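Local coordinates for protein N-Acetyltransferase, PseH (Campylobacter jejuni subsp. jejuni PT14, PDB 4XPL) that transfers an acetyl group from acetyl coenzyme A to the 4-amino group of a UDP-linked sugar on the pathway to pseudaminic acid, which modifies flagellin, at residues Ile8-Phe13 with Lys61-Phe66; Glu69-Val74 with Tyr90-Leu95; Ser84-Leu89 with Lys120-Lys125. The protein carries 8 engineered substitutions. One frame throughout, in Å; residues are numbered along the deposited sequence.

Contact 1 (Ile8-Phe13 with Lys61-Phe66); sequences IKLKNF and KYFLVF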
loop_
_atom_site.group_PDB
_atom_site.type_symbol
_atom_site.label_atom_id
_atom_site.label_comp_id
_atom_site.label_asym_id
_atom_site.label_seq_id
_atom_site.Cartn_x
_atom_site.Cartn_y
_atom_site.Cartn_z
ATOM N N ILE A 8 11.877 -7.904 7.846
ATOM C CA ILE A 8 10.606 -7.434 7.248
ATOM C C ILE A 8 10.326 -8.282 6.000
ATOM O O ILE A 8 11.191 -8.454 5.149
ATOM C CB ILE A 8 10.592 -5.923 6.853
ATOM C CG1 ILE A 8 10.984 -5.005 8.030
ATOM C CG2 ILE A 8 9.212 -5.530 6.286
ATOM C CD1 ILE A 8 10.162 -5.157 9.260
ATOM N N LYS A 9 9.136 -8.833 5.918
ATOM C CA LYS A 9 8.763 -9.723 4.833
ATOM C C LYS A 9 7.393 -9.308 4.262
ATOM O O LYS A 9 6.555 -8.784 4.986
ATOM C CB LYS A 9 8.695 -11.170 5.323
ATOM C CG LYS A 9 10.048 -11.878 5.521
ATOM C CD LYS A 9 9.755 -13.295 6.041
ATOM C CE LYS A 9 10.942 -14.250 5.933
ATOM N NZ LYS A 9 12.230 -13.562 5.865
ATOM N N LEU A 10 7.216 -9.535 2.961
ATOM C CA LEU A 10 5.978 -9.217 2.251
ATOM C C LEU A 10 5.168 -10.465 1.893
ATOM O O LEU A 10 5.664 -11.365 1.231
ATOM C CB LEU A 10 6.294 -8.460 0.962
ATOM C CG LEU A 10 7.169 -7.227 1.131
ATOM C CD1 LEU A 10 7.355 -6.613 -0.266
ATOM C CD2 LEU A 10 6.515 -6.240 2.079
ATOM N N LYS A 11 3.930 -10.518 2.325
ATOM C CA LYS A 11 3.051 -11.595 1.892
ATOM C C LYS A 11 2.039 -11.044 0.889
ATOM O O LYS A 11 1.210 -10.220 1.227
ATOM C CB LYS A 11 2.356 -12.260 3.071
ATOM C CG LYS A 11 1.480 -13.459 2.709
ATOM C CD LYS A 11 1.107 -14.264 3.984
ATOM C CE LYS A 11 0.321 -15.487 3.646
ATOM N NZ LYS A 11 0.009 -16.250 4.878
ATOM N N ASN A 12 2.120 -11.537 -0.345
ATOM C CA ASN A 12 1.168 -11.166 -1.374
ATOM C C ASN A 12 -0.270 -11.530 -0.970
ATOM O O ASN A 12 -0.557 -12.654 -0.506
ATOM C CB ASN A 12 1.517 -11.835 -2.705
ATOM C CG ASN A 12 0.923 -11.096 -3.909
ATOM O OD1 ASN A 12 -0.274 -10.789 -3.929
ATOM N ND2 ASN A 12 1.769 -10.820 -4.925
ATOM N N PHE A 13 -1.179 -10.570 -1.143
ATOM C CA PHE A 13 -2.608 -10.822 -0.967
ATOM C C PHE A 13 -3.117 -12.064 -1.712
ATOM O O PHE A 13 -4.095 -12.645 -1.283
ATOM C CB PHE A 13 -3.462 -9.603 -1.396
ATOM C CG PHE A 13 -3.678 -8.574 -0.300
ATOM C CD1 PHE A 13 -2.679 -8.267 0.616
ATOM C CD2 PHE A 13 -4.886 -7.881 -0.216
ATOM C CE1 PHE A 13 -2.867 -7.298 1.597
ATOM C CE2 PHE A 13 -5.086 -6.925 0.781
ATOM C CZ PHE A 13 -4.061 -6.640 1.689
ATOM N N LYS A 61 -0.828 -4.873 -7.046
ATOM C CA LYS A 61 -0.218 -5.810 -6.113
ATOM C C LYS A 61 -0.414 -5.249 -4.708
ATOM O O LYS A 61 -0.083 -4.077 -4.438
ATOM C CB LYS A 61 1.279 -5.997 -6.390
ATOM C CG LYS A 61 1.625 -6.573 -7.756
ATOM C CD LYS A 61 3.121 -6.948 -7.812
ATOM C CE LYS A 61 3.528 -7.433 -9.163
ATOM N NZ LYS A 61 3.027 -8.819 -9.385
ATOM N N TYR A 62 -0.988 -6.069 -3.831
ATOM C CA TYR A 62 -1.151 -5.739 -2.429
ATOM C C TYR A 62 -0.344 -6.731 -1.609
ATOM O O TYR A 62 -0.340 -7.912 -1.923
ATOM C CB TYR A 62 -2.639 -5.871 -2.044
ATOM C CG TYR A 62 -3.518 -4.711 -2.467
ATOM C CD1 TYR A 62 -3.728 -4.422 -3.805
ATOM C CD2 TYR A 62 -4.140 -3.906 -1.521
ATOM C CE1 TYR A 62 -4.523 -3.356 -4.186
ATOM C CE2 TYR A 62 -4.958 -2.836 -1.903
ATOM C CZ TYR A 62 -5.127 -2.569 -3.216
ATOM O OH TYR A 62 -5.916 -1.530 -3.630
ATOM N N PHE A 63 0.299 -6.234 -0.556
ATOM C CA PHE A 63 1.071 -7.023 0.355
ATOM C C PHE A 63 0.685 -6.776 1.802
ATOM O O PHE A 63 0.449 -5.611 2.231
ATOM C CB PHE A 63 2.546 -6.676 0.170
ATOM C CG PHE A 63 3.103 -7.065 -1.193
ATOM C CD1 PHE A 63 3.485 -8.368 -1.432
ATOM C CD2 PHE A 63 3.256 -6.140 -2.181
ATOM C CE1 PHE A 63 4.030 -8.742 -2.627
ATOM C CE2 PHE A 63 3.779 -6.507 -3.410
ATOM C CZ PHE A 63 4.169 -7.809 -3.620
ATOM N N LEU A 64 0.621 -7.863 2.556
ATOM C CA LEU A 64 0.578 -7.797 4.014
ATOM C C LEU A 64 2.040 -7.764 4.458
ATOM O O LEU A 64 2.826 -8.631 4.037
ATOM C CB LEU A 64 -0.183 -8.998 4.560
ATOM C CG LEU A 64 -0.507 -9.114 6.047
ATOM C CD1 LEU A 64 -1.331 -7.937 6.489
ATOM C CD2 LEU A 64 -1.229 -10.413 6.366
ATOM N N VAL A 65 2.392 -6.806 5.302
ATOM C CA VAL A 65 3.771 -6.624 5.739
ATOM C C VAL A 65 3.973 -7.171 7.149
ATOM O O VAL A 65 3.247 -6.813 8.069
ATOM C CB VAL A 65 4.179 -5.155 5.696
ATOM C CG1 VAL A 65 5.687 -4.981 6.144
ATOM C CG2 VAL A 65 3.919 -4.582 4.262
ATOM N N PHE A 66 4.996 -8.010 7.300
ATOM C CA PHE A 66 5.350 -8.591 8.551
ATOM C C PHE A 66 6.709 -8.066 9.043
ATOM O O PHE A 66 7.656 -7.859 8.265
ATOM C CB PHE A 66 5.452 -10.114 8.422
ATOM C CG PHE A 66 4.120 -10.818 8.221
ATOM C CD1 PHE A 66 3.491 -10.786 6.999
ATOM C CD2 PHE A 66 3.554 -11.573 9.232
ATOM C CE1 PHE A 66 2.296 -11.463 6.801
ATOM C CE2 PHE A 66 2.353 -12.233 9.048
ATOM C CZ PHE A 66 1.728 -12.156 7.807
HETATM O O HOH W 1 -1.638 -8.696 -5.030
HETATM O O HOH W 2 0.519 -10.327 -7.529
#
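Phe13 lays its ring against the CB of Tyr62, the carbon sitting 3.5 Å from the ring centroid in a CH-pi contact. The two aromatic planes are inclined at 46°, so they neither stack nor meet as a T. Alongside this pair the backbones lock together: Phe13 N donates to Tyr62 O at 2.9 Å, and Lys11 and Leu64 exchange two bonds, as Lys9 and Phe66 do. This is the tight end, where the wholly apolar ring of buried Phe13 suits packing on Phe50, Leu51 and Leu54 of helix 41-56.

On one face of the sheet Leu10 places CB against Phe63 CD1 (3.7 Å) and runs CD2 alongside Val65 CG2; Leu10 and Phe63 both meet Tyr109 of helix 99-114. Asn12 ND2 lies 3.8 Å from Phe63 CE1, amide and ring planes 58° apart. Solvent begins at this amide: one water accepts from ND2, another bridges Asn12 OD1 and Tyr62 N, and OD1 also accepts from Thr14 N. On the opposite face, beyond which exposed Lys9 leads away, Lys11 packs its stem on Phe66, CB 3.8 Å from CE1. With CG anti to the backbone N (chi1 -176°), the extended chain carries CD past the ring and NZ to Glu20 of helix 18-25. The whole is an antiparallel pairing of outermost strand 8-12 with strand 61-67, at one margin of the GNAT fold's mixed sheet.

Contact 2 (Glu69-Val74 with Tyr90-Leu95); sequences EQIIGV and YAKPNL. With ACO (acetyl coenzyme *a), chain B.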
loop_
_atom_site.group_PDB
_atom_site.type_symbol
_atom_site.label_atom_id
_atom_site.label_comp_id
_atom_site.label_asym_id
_atom_site.label_seq_id
_atom_site.Cartn_x
_atom_site.Cartn_y
_atom_site.Cartn_z
ATOM N N GLU A 69 7.455 -11.837 11.986
ATOM C CA GLU A 69 6.255 -12.700 12.130
ATOM C C GLU A 69 5.008 -11.998 12.743
ATOM O O GLU A 69 3.953 -12.607 12.875
ATOM C CB GLU A 69 6.556 -13.993 12.863
ATOM C CG GLU A 69 7.910 -14.721 12.491
ATOM C CD GLU A 69 7.972 -15.332 11.081
ATOM O OE1 GLU A 69 7.825 -14.598 10.069
ATOM O OE2 GLU A 69 8.219 -16.567 10.987
ATOM N N GLN A 70 5.128 -10.699 13.027
ATOM C CA GLN A 70 3.982 -9.866 13.404
ATOM C C GLN A 70 3.511 -9.018 12.223
ATOM O O GLN A 70 4.335 -8.385 11.576
ATOM C CB GLN A 70 4.382 -8.921 14.538
ATOM C CG GLN A 70 4.519 -9.580 15.885
ATOM C CD GLN A 70 3.216 -10.181 16.355
ATOM O OE1 GLN A 70 2.161 -9.575 16.198
ATOM N NE2 GLN A 70 3.276 -11.377 16.920
ATOM N N ILE A 71 2.199 -8.971 11.971
ATOM C CA ILE A 71 1.650 -8.060 10.955
ATOM C C ILE A 71 1.803 -6.610 11.409
ATOM O O ILE A 71 1.449 -6.300 12.546
ATOM C CB ILE A 71 0.158 -8.366 10.657
ATOM C CG1 ILE A 71 0.018 -9.729 9.980
ATOM C CG2 ILE A 71 -0.456 -7.293 9.760
ATOM C CD1 ILE A 71 -1.385 -10.341 10.086
ATOM N N ILE A 72 2.341 -5.725 10.537
ATOM C CA ILE A 72 2.424 -4.301 10.857
ATOM C C ILE A 72 1.652 -3.362 9.935
ATOM O O ILE A 72 1.422 -2.210 10.295
ATOM C CB ILE A 72 3.889 -3.831 10.991
ATOM C CG1 ILE A 72 4.708 -4.041 9.715
ATOM C CG2 ILE A 72 4.549 -4.623 12.223
ATOM C CD1 ILE A 72 5.984 -3.129 9.665
ATOM N N GLY A 73 1.221 -3.857 8.777
ATOM C CA GLY A 73 0.405 -3.034 7.888
ATOM C C GLY A 73 0.250 -3.681 6.539
ATOM O O GLY A 73 0.632 -4.856 6.335
ATOM N N VAL A 74 -0.336 -2.909 5.637
ATOM C CA VAL A 74 -0.529 -3.312 4.246
ATOM C C VAL A 74 0.074 -2.246 3.353
ATOM O O VAL A 74 -0.022 -1.020 3.635
ATOM C CB VAL A 74 -2.042 -3.478 3.949
ATOM C CG1 VAL A 74 -2.383 -3.443 2.409
ATOM C CG2 VAL A 74 -2.595 -4.742 4.631
ATOM N N TYR A 90 -1.211 1.367 4.725
ATOM C CA TYR A 90 -2.138 1.382 5.822
ATOM C C TYR A 90 -1.489 0.685 7.017
ATOM O O TYR A 90 -1.165 -0.509 6.934
ATOM C CB TYR A 90 -3.455 0.712 5.385
ATOM C CG TYR A 90 -4.630 1.050 6.255
ATOM C CD1 TYR A 90 -4.831 0.401 7.455
ATOM C CD2 TYR A 90 -5.561 2.016 5.871
ATOM C CE1 TYR A 90 -5.906 0.702 8.274
ATOM C CE2 TYR A 90 -6.654 2.322 6.694
ATOM C CZ TYR A 90 -6.806 1.654 7.900
ATOM O OH TYR A 90 -7.868 1.921 8.735
ATOM N N ALA A 91 -1.286 1.410 8.119
ATOM C CA ALA A 91 -0.714 0.787 9.322
ATOM C C ALA A 91 -1.787 -0.058 10.018
ATOM O O ALA A 91 -2.973 0.283 10.003
ATOM C CB ALA A 91 -0.137 1.840 10.298
ATOM N N LYS A 92 -1.379 -1.173 10.601
ATOM C CA LYS A 92 -2.249 -1.918 11.491
ATOM C C LYS A 92 -2.728 -0.884 12.519
ATOM O O LYS A 92 -1.916 -0.096 13.013
ATOM C CB LYS A 92 -1.499 -3.102 12.126
ATOM C CG LYS A 92 -2.335 -4.041 13.009
ATOM C CD LYS A 92 -1.551 -5.309 13.358
ATOM C CE LYS A 92 -2.425 -6.379 13.999
ATOM N NZ LYS A 92 -3.017 -5.917 15.284
ATOM N N PRO A 93 -4.048 -0.830 12.797
ATOM C CA PRO A 93 -4.543 0.339 13.561
ATOM C C PRO A 93 -4.077 0.462 15.006
ATOM O O PRO A 93 -4.131 1.556 15.514
ATOM C CB PRO A 93 -6.083 0.168 13.542
ATOM C CG PRO A 93 -6.346 -0.744 12.371
ATOM C CD PRO A 93 -5.159 -1.642 12.270
ATOM N N ASN A 94 -3.667 -0.624 15.670
ATOM C CA ASN A 94 -3.168 -0.498 17.051
ATOM C C ASN A 94 -1.689 -0.076 17.150
ATOM O O ASN A 94 -1.199 0.115 18.247
ATOM C CB ASN A 94 -3.368 -1.791 17.891
ATOM C CG ASN A 94 -2.575 -2.949 17.347
ATOM O OD1 ASN A 94 -2.499 -3.103 16.154
ATOM N ND2 ASN A 94 -1.960 -3.769 18.224
ATOM N N LEU A 95 -1.002 0.079 16.025
ATOM C CA LEU A 95 0.443 0.365 16.003
ATOM C C LEU A 95 0.752 1.780 15.551
ATOM O O LEU A 95 0.046 2.356 14.735
ATOM C CB LEU A 95 1.151 -0.604 15.066
ATOM C CG LEU A 95 0.917 -2.085 15.333
ATOM C CD1 LEU A 95 1.768 -2.914 14.294
ATOM C CD2 LEU A 95 1.247 -2.514 16.741
HETATM N N1A ACO B . 1.403 17.635 10.789
HETATM C C2A ACO B . 2.633 17.184 10.462
HETATM N N3A ACO B . 3.100 15.987 10.877
HETATM C C4A ACO B . 2.355 15.151 11.654
HETATM C C5A ACO B . 1.002 15.569 12.044
HETATM C C6A ACO B . 0.551 16.905 11.556
HETATM N N6A ACO B . -0.677 17.396 11.863
HETATM N N7A ACO B . 0.501 14.567 12.802
HETATM C C8A ACO B . 1.449 13.591 12.890
HETATM N N9A ACO B . 2.556 13.941 12.198
HETATM C C1B ACO B . 3.825 13.168 12.016
HETATM C C2B ACO B . 4.258 12.370 13.240
HETATM O O2B ACO B . 4.876 13.201 14.227
HETATM C C3B ACO B . 5.222 11.392 12.606
HETATM O O3B ACO B . 6.493 12.034 12.496
HETATM P P3B ACO B . 7.884 11.256 12.228
HETATM O O7A ACO B . 7.725 10.574 10.872
HETATM O O8A ACO B . 8.881 12.392 12.185
HETATM O O9A ACO B . 8.059 10.315 13.403
HETATM C C4B ACO B . 4.616 11.099 11.233
HETATM O O4B ACO B . 3.741 12.202 10.948
HETATM C C5B ACO B . 3.864 9.764 11.206
HETATM O O5B ACO B . 2.950 9.666 12.310
HETATM P P1A ACO B . 2.683 8.305 13.150
HETATM O O1A ACO B . 1.626 8.547 14.192
HETATM O O2A ACO B . 4.006 7.679 13.535
HETATM O O3A ACO B . 1.859 7.383 12.121
HETATM P P2A ACO B . 2.455 6.090 11.407
HETATM O O4A ACO B . 3.846 6.384 10.910
HETATM O O5A ACO B . 2.265 4.938 12.372
HETATM O O6A ACO B . 1.388 5.834 10.222
HETATM C CBP ACO B . 0.157 6.106 8.235
HETATM C CCP ACO B . 1.182 6.742 9.143
HETATM C CDP ACO B . 0.731 4.750 7.732
HETATM C CEP ACO B . -0.121 7.051 7.059
HETATM C CAP ACO B . -1.113 5.900 9.077
HETATM O OAP ACO B . -1.571 7.160 9.625
HETATM C C9P ACO B . -2.229 5.278 8.299
HETATM O O9P ACO B . -2.236 4.072 8.046
HETATM N N8P ACO B . -3.219 6.102 7.942
HETATM C C7P ACO B . -4.418 5.619 7.267
HETATM C C6P ACO B . -4.108 5.155 5.836
HETATM C C5P ACO B . -3.542 6.283 4.995
HETATM O O5P ACO B . -3.950 7.443 5.124
HETATM N N4P ACO B . -2.632 5.957 4.076
HETATM C C3P ACO B . -2.223 6.939 3.059
HETATM C C2P ACO B . -3.228 6.952 1.884
HETATM S S1P ACO B . -3.088 5.386 1.052
HETATM C C ACO B . -4.386 4.465 1.542
HETATM O O ACO B . -5.187 4.905 2.376
HETATM C CH3 ACO B . -4.511 3.079 0.957
#
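The end of a beta hairpin, where the last residues of strand 84-91 are still held to strand 70-78 beside acetyl coenzyme A, brings Val74 and Tyr90 together as an antiparallel hydrogen-bonded pair. Val74 N donates a hydrogen bond to Tyr90 O at 2.9 Å, in the carbonyl plane, and Tyr90 N returns the bond to Val74 O. One residue on, Gly73 faces Ala91 with CA atoms only 4.2 Å apart, and Gly73 CA lies 3.1 Å from Tyr90 O; a residue without a side chain suits so close an approach. Lys92 N then reaches Ile72 O at 3.0 Å, nearly straight at the hydrogen but standing 48° out of the carbonyl plane.

Strand 84-91 thus has strand 70-78 on one side, while its other edge, splayed from strand 118-124 as in GNAT enzymes, receives the pantetheine arm. Ala91 N points there and donates to O9P of acetyl coenzyme A at 2.8 Å. Tyr90 CG, anti to the backbone N (chi1 -161°), turns the ring so that CD2 and CE2 meet C6P and C7P obliquely.

Past the strand a type I turn runs from Lys92 to Leu95. The aliphatic part of Lys92 lies over the other strand, CD being 3.3 Å from Ile71 O, and its bent end brings NZ to Asn94 OD1. Leu95 points CD1 back at Ile72 CG2, the two branched chains crossing at about a right angle; Ile72 also packs on Ile101 and Leu102 of helix 99-114.

Contact 3 (Ser84-Leu89 with Lys120-Lys125); sequences SCEFGL and KAYVFK. With ACO (acetyl coenzyme *a), chain B.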
loop_
_atom_site.group_PDB
_atom_site.type_symbol
_atom_site.label_atom_id
_atom_site.label_comp_id
_atom_site.label_asym_id
_atom_site.label_seq_id
_atom_site.Cartn_x
_atom_site.Cartn_y
_atom_site.Cartn_z
ATOM N N SER A 84 6.170 3.528 -14.129
ATOM C CA SER A 84 5.607 4.114 -12.923
ATOM C C SER A 84 4.593 3.229 -12.221
ATOM O O SER A 84 4.142 2.204 -12.763
ATOM C CB SER A 84 4.925 5.433 -13.270
ATOM O OG SER A 84 3.637 5.203 -13.823
ATOM N N CYS A 85 4.265 3.622 -10.991
ATOM C CA CYS A 85 3.121 3.078 -10.282
ATOM C C CYS A 85 2.581 4.068 -9.258
ATOM O O CYS A 85 3.259 5.051 -8.918
ATOM C CB CYS A 85 3.474 1.744 -9.618
ATOM S SG CYS A 85 4.586 1.855 -8.202
ATOM N N GLU A 86 1.354 3.834 -8.814
ATOM C CA GLU A 86 0.778 4.546 -7.686
ATOM C C GLU A 86 0.882 3.605 -6.522
ATOM O O GLU A 86 0.939 2.413 -6.716
ATOM C CB GLU A 86 -0.694 4.849 -7.917
ATOM C CG GLU A 86 -0.928 5.724 -9.071
ATOM C CD GLU A 86 -2.401 6.079 -9.236
ATOM O OE1 GLU A 86 -3.284 5.286 -8.809
ATOM O OE2 GLU A 86 -2.679 7.162 -9.778
ATOM N N PHE A 87 0.891 4.149 -5.318
ATOM C CA PHE A 87 0.978 3.334 -4.136
ATOM C C PHE A 87 0.083 3.846 -3.035
ATOM O O PHE A 87 -0.348 5.013 -3.022
ATOM C CB PHE A 87 2.425 3.254 -3.613
ATOM C CG PHE A 87 2.896 4.503 -2.946
ATOM C CD1 PHE A 87 3.520 5.491 -3.672
ATOM C CD2 PHE A 87 2.688 4.699 -1.595
ATOM C CE1 PHE A 87 3.942 6.641 -3.083
ATOM C CE2 PHE A 87 3.102 5.863 -0.984
ATOM C CZ PHE A 87 3.734 6.833 -1.718
ATOM N N GLY A 88 -0.138 2.949 -2.086
ATOM C CA GLY A 88 -0.889 3.223 -0.880
ATOM C C GLY A 88 -0.314 2.408 0.269
ATOM O O GLY A 88 0.462 1.458 0.064
ATOM N N LEU A 89 -0.655 2.818 1.486
ATOM C CA LEU A 89 -0.177 2.123 2.701
ATOM C C LEU A 89 -1.194 2.316 3.809
ATOM O O LEU A 89 -1.986 3.284 3.789
ATOM C CB LEU A 89 1.189 2.645 3.123
ATOM C CG LEU A 89 1.335 4.014 3.777
ATOM C CD1 LEU A 89 2.667 4.221 4.505
ATOM C CD2 LEU A 89 1.123 5.082 2.734
ATOM N N LYS A 120 4.305 7.358 -7.538
ATOM C CA LYS A 120 3.319 8.417 -7.397
ATOM C C LYS A 120 2.250 8.061 -6.361
ATOM O O LYS A 120 1.937 6.886 -6.114
ATOM C CB LYS A 120 2.637 8.697 -8.749
ATOM C CG LYS A 120 3.613 8.948 -9.910
ATOM C CD LYS A 120 2.870 9.111 -11.243
ATOM C CE LYS A 120 2.312 7.777 -11.721
ATOM N NZ LYS A 120 1.236 7.928 -12.714
ATOM N N ALA A 121 1.683 9.082 -5.756
ATOM C CA ALA A 121 0.531 8.893 -4.886
ATOM C C ALA A 121 -0.317 10.136 -4.915
ATOM O O ALA A 121 0.124 11.193 -5.348
ATOM C CB ALA A 121 0.961 8.585 -3.443
ATOM N N TYR A 122 -1.542 10.002 -4.421
ATOM C CA TYR A 122 -2.380 11.156 -4.129
ATOM C C TYR A 122 -3.064 10.924 -2.786
ATOM O O TYR A 122 -3.344 9.782 -2.407
ATOM C CB TYR A 122 -3.397 11.420 -5.230
ATOM C CG TYR A 122 -4.331 10.280 -5.508
ATOM C CD1 TYR A 122 -3.907 9.189 -6.263
ATOM C CD2 TYR A 122 -5.644 10.286 -5.029
ATOM C CE1 TYR A 122 -4.749 8.125 -6.527
ATOM C CE2 TYR A 122 -6.506 9.214 -5.282
ATOM C CZ TYR A 122 -6.045 8.136 -6.038
ATOM O OH TYR A 122 -6.871 7.067 -6.317
ATOM N N VAL A 123 -3.245 12.009 -2.042
ATOM C CA VAL A 123 -3.851 11.951 -0.727
ATOM C C VAL A 123 -4.750 13.158 -0.540
ATOM O O VAL A 123 -4.529 14.207 -1.142
ATOM C CB VAL A 123 -2.805 11.924 0.403
ATOM C CG1 VAL A 123 -2.206 10.549 0.521
ATOM C CG2 VAL A 123 -1.740 13.015 0.177
ATOM N N PHE A 124 -5.790 12.978 0.262
ATOM C CA PHE A 124 -6.617 14.095 0.671
ATOM C C PHE A 124 -5.706 15.083 1.397
ATOM O O PHE A 124 -4.809 14.688 2.167
ATOM C CB PHE A 124 -7.742 13.641 1.600
ATOM C CG PHE A 124 -8.870 12.944 0.899
ATOM C CD1 PHE A 124 -9.779 13.665 0.134
ATOM C CD2 PHE A 124 -9.036 11.565 1.016
ATOM C CE1 PHE A 124 -10.839 13.023 -0.517
ATOM C CE2 PHE A 124 -10.096 10.915 0.366
ATOM C CZ PHE A 124 -10.991 11.645 -0.400
ATOM N N LYS A 125 -5.956 16.365 1.150
ATOM C CA LYS A 125 -5.158 17.453 1.706
ATOM C C LYS A 125 -5.127 17.489 3.229
ATOM O O LYS A 125 -4.197 18.035 3.805
ATOM C CB LYS A 125 -5.710 18.802 1.211
ATOM C CG LYS A 125 -5.646 18.975 -0.279
ATOM C CD LYS A 125 -6.147 20.344 -0.704
ATOM C CE LYS A 125 -6.362 20.326 -2.182
ATOM N NZ LYS A 125 -6.761 21.622 -2.713
HETATM N N1A ACO B . 1.403 17.635 10.789
HETATM C C2A ACO B . 2.633 17.184 10.462
HETATM N N3A ACO B . 3.100 15.987 10.877
HETATM C C4A ACO B . 2.355 15.151 11.654
HETATM C C5A ACO B . 1.002 15.569 12.044
HETATM C C6A ACO B . 0.551 16.905 11.556
HETATM N N6A ACO B . -0.677 17.396 11.863
HETATM N N7A ACO B . 0.501 14.567 12.802
HETATM C C8A ACO B . 1.449 13.591 12.890
HETATM N N9A ACO B . 2.556 13.941 12.198
HETATM C C1B ACO B . 3.825 13.168 12.016
HETATM C C2B ACO B . 4.258 12.370 13.240
HETATM O O2B ACO B . 4.876 13.201 14.227
HETATM C C3B ACO B . 5.222 11.392 12.606
HETATM O O3B ACO B . 6.493 12.034 12.496
HETATM P P3B ACO B . 7.884 11.256 12.228
HETATM O O7A ACO B . 7.725 10.574 10.872
HETATM O O8A ACO B . 8.881 12.392 12.185
HETATM O O9A ACO B . 8.059 10.315 13.403
HETATM C C4B ACO B . 4.616 11.099 11.233
HETATM O O4B ACO B . 3.741 12.202 10.948
HETATM C C5B ACO B . 3.864 9.764 11.206
HETATM O O5B ACO B . 2.950 9.666 12.310
HETATM P P1A ACO B . 2.683 8.305 13.150
HETATM O O1A ACO B . 1.626 8.547 14.192
HETATM O O2A ACO B . 4.006 7.679 13.535
HETATM O O3A ACO B . 1.859 7.383 12.121
HETATM P P2A ACO B . 2.455 6.090 11.407
HETATM O O4A ACO B . 3.846 6.384 10.910
HETATM O O5A ACO B . 2.265 4.938 12.372
HETATM O O6A ACO B . 1.388 5.834 10.222
HETATM C CBP ACO B . 0.157 6.106 8.235
HETATM C CCP ACO B . 1.182 6.742 9.143
HETATM C CDP ACO B . 0.731 4.750 7.732
HETATM C CEP ACO B . -0.121 7.051 7.059
HETATM C CAP ACO B . -1.113 5.900 9.077
HETATM O OAP ACO B . -1.571 7.160 9.625
HETATM C C9P ACO B . -2.229 5.278 8.299
HETATM O O9P ACO B . -2.236 4.072 8.046
HETATM N N8P ACO B . -3.219 6.102 7.942
HETATM C C7P ACO B . -4.418 5.619 7.267
HETATM C C6P ACO B . -4.108 5.155 5.836
HETATM C C5P ACO B . -3.542 6.283 4.995
HETATM O O5P ACO B . -3.950 7.443 5.124
HETATM N N4P ACO B . -2.632 5.957 4.076
HETATM C C3P ACO B . -2.223 6.939 3.059
HETATM C C2P ACO B . -3.228 6.952 1.884
HETATM S S1P ACO B . -3.088 5.386 1.052
HETATM C C ACO B . -4.386 4.465 1.542
HETATM O O ACO B . -5.187 4.905 2.376
HETATM C CH3 ACO B . -4.511 3.079 0.957
HETATM O O HOH W 3 1.254 4.561 -12.839
HETATM O O HOH W 4 -1.917 6.913 -4.350
#
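Lys120 meets strand 84-89 through both its backbone and its stem. Its N donates to Cys85 O at 2.9 Å, and its carbonyl oxygen accepts from Phe87 N, so Glu86 is straddled in the manner of a parallel bridge; the CA of Glu86 also comes close to Lys120 O. The side chain, bent at chi3 (-72°), folds back until CE lies 3.6 Å from Ser84 OG. A water bonded to that hydroxyl accepts a weak bond from Lys120 NZ; a small hydroxyl and a flexible ammonium suit this water-lined border.

Ala121 sets its methyl over one face of the Phe87 ring, CB standing 3.9 Å from the centroid as a CH-pi contact. The small side chain lets the ring lie close to the strand, and chi1 of Phe87 (74°) swings the ring toward it.

Tyr122 lies where the strands begin the splay characteristic of GNAT enzymes: its N gives a bond to a water that in turn donates to Phe87 O at 2.8 Å, filling in for a direct strand-to-strand bond. Its ring offers an edge, CE1, to Glu86 OE1 at 3.9 Å.

At Val123 the gap holds the cofactor: CG1 is 4.0 Å from C2P of acetyl coenzyme A, while Leu89 O accepts from N4P at 2.8 Å and Gly88 CA borders the sulfur. Beyond, Lys125 leads to a salt bridge with Glu144. The two strands are joined through helix 99-114 as a beta-alpha-beta crossover; that helix packs on Phe87 and Leu89, helix 128-136 covers Leu89 and Val123, and strand 148-154 pairs with strand 118-124 on its far edge.

How the contacts relate
All three contacts belong to one mixed sheet. Contact 1 joins its outermost strand 8-12 to 61-67, contact 2 joins 70-78 to 84-91, and contact 3 joins 84-91 to 118-124. Contact 1 closes along the chain before the others open, whereas contacts 2 and 3 alternate their segments because both use strand 84-91. The centres of contacts 1 and 2 are about 11 Å apart and linked by neighbouring strands 61-67 and 70-78; the centre of contact 3 lies about 19 Å from that of contact 2, across the chain's centre. Acetyl coenzyme A touches contacts 2 and 3, so its pantetheine arm follows their shared strand, while contact 1 sits at the sheet's outer edge, its strand 61-67 two strands away from 84-91.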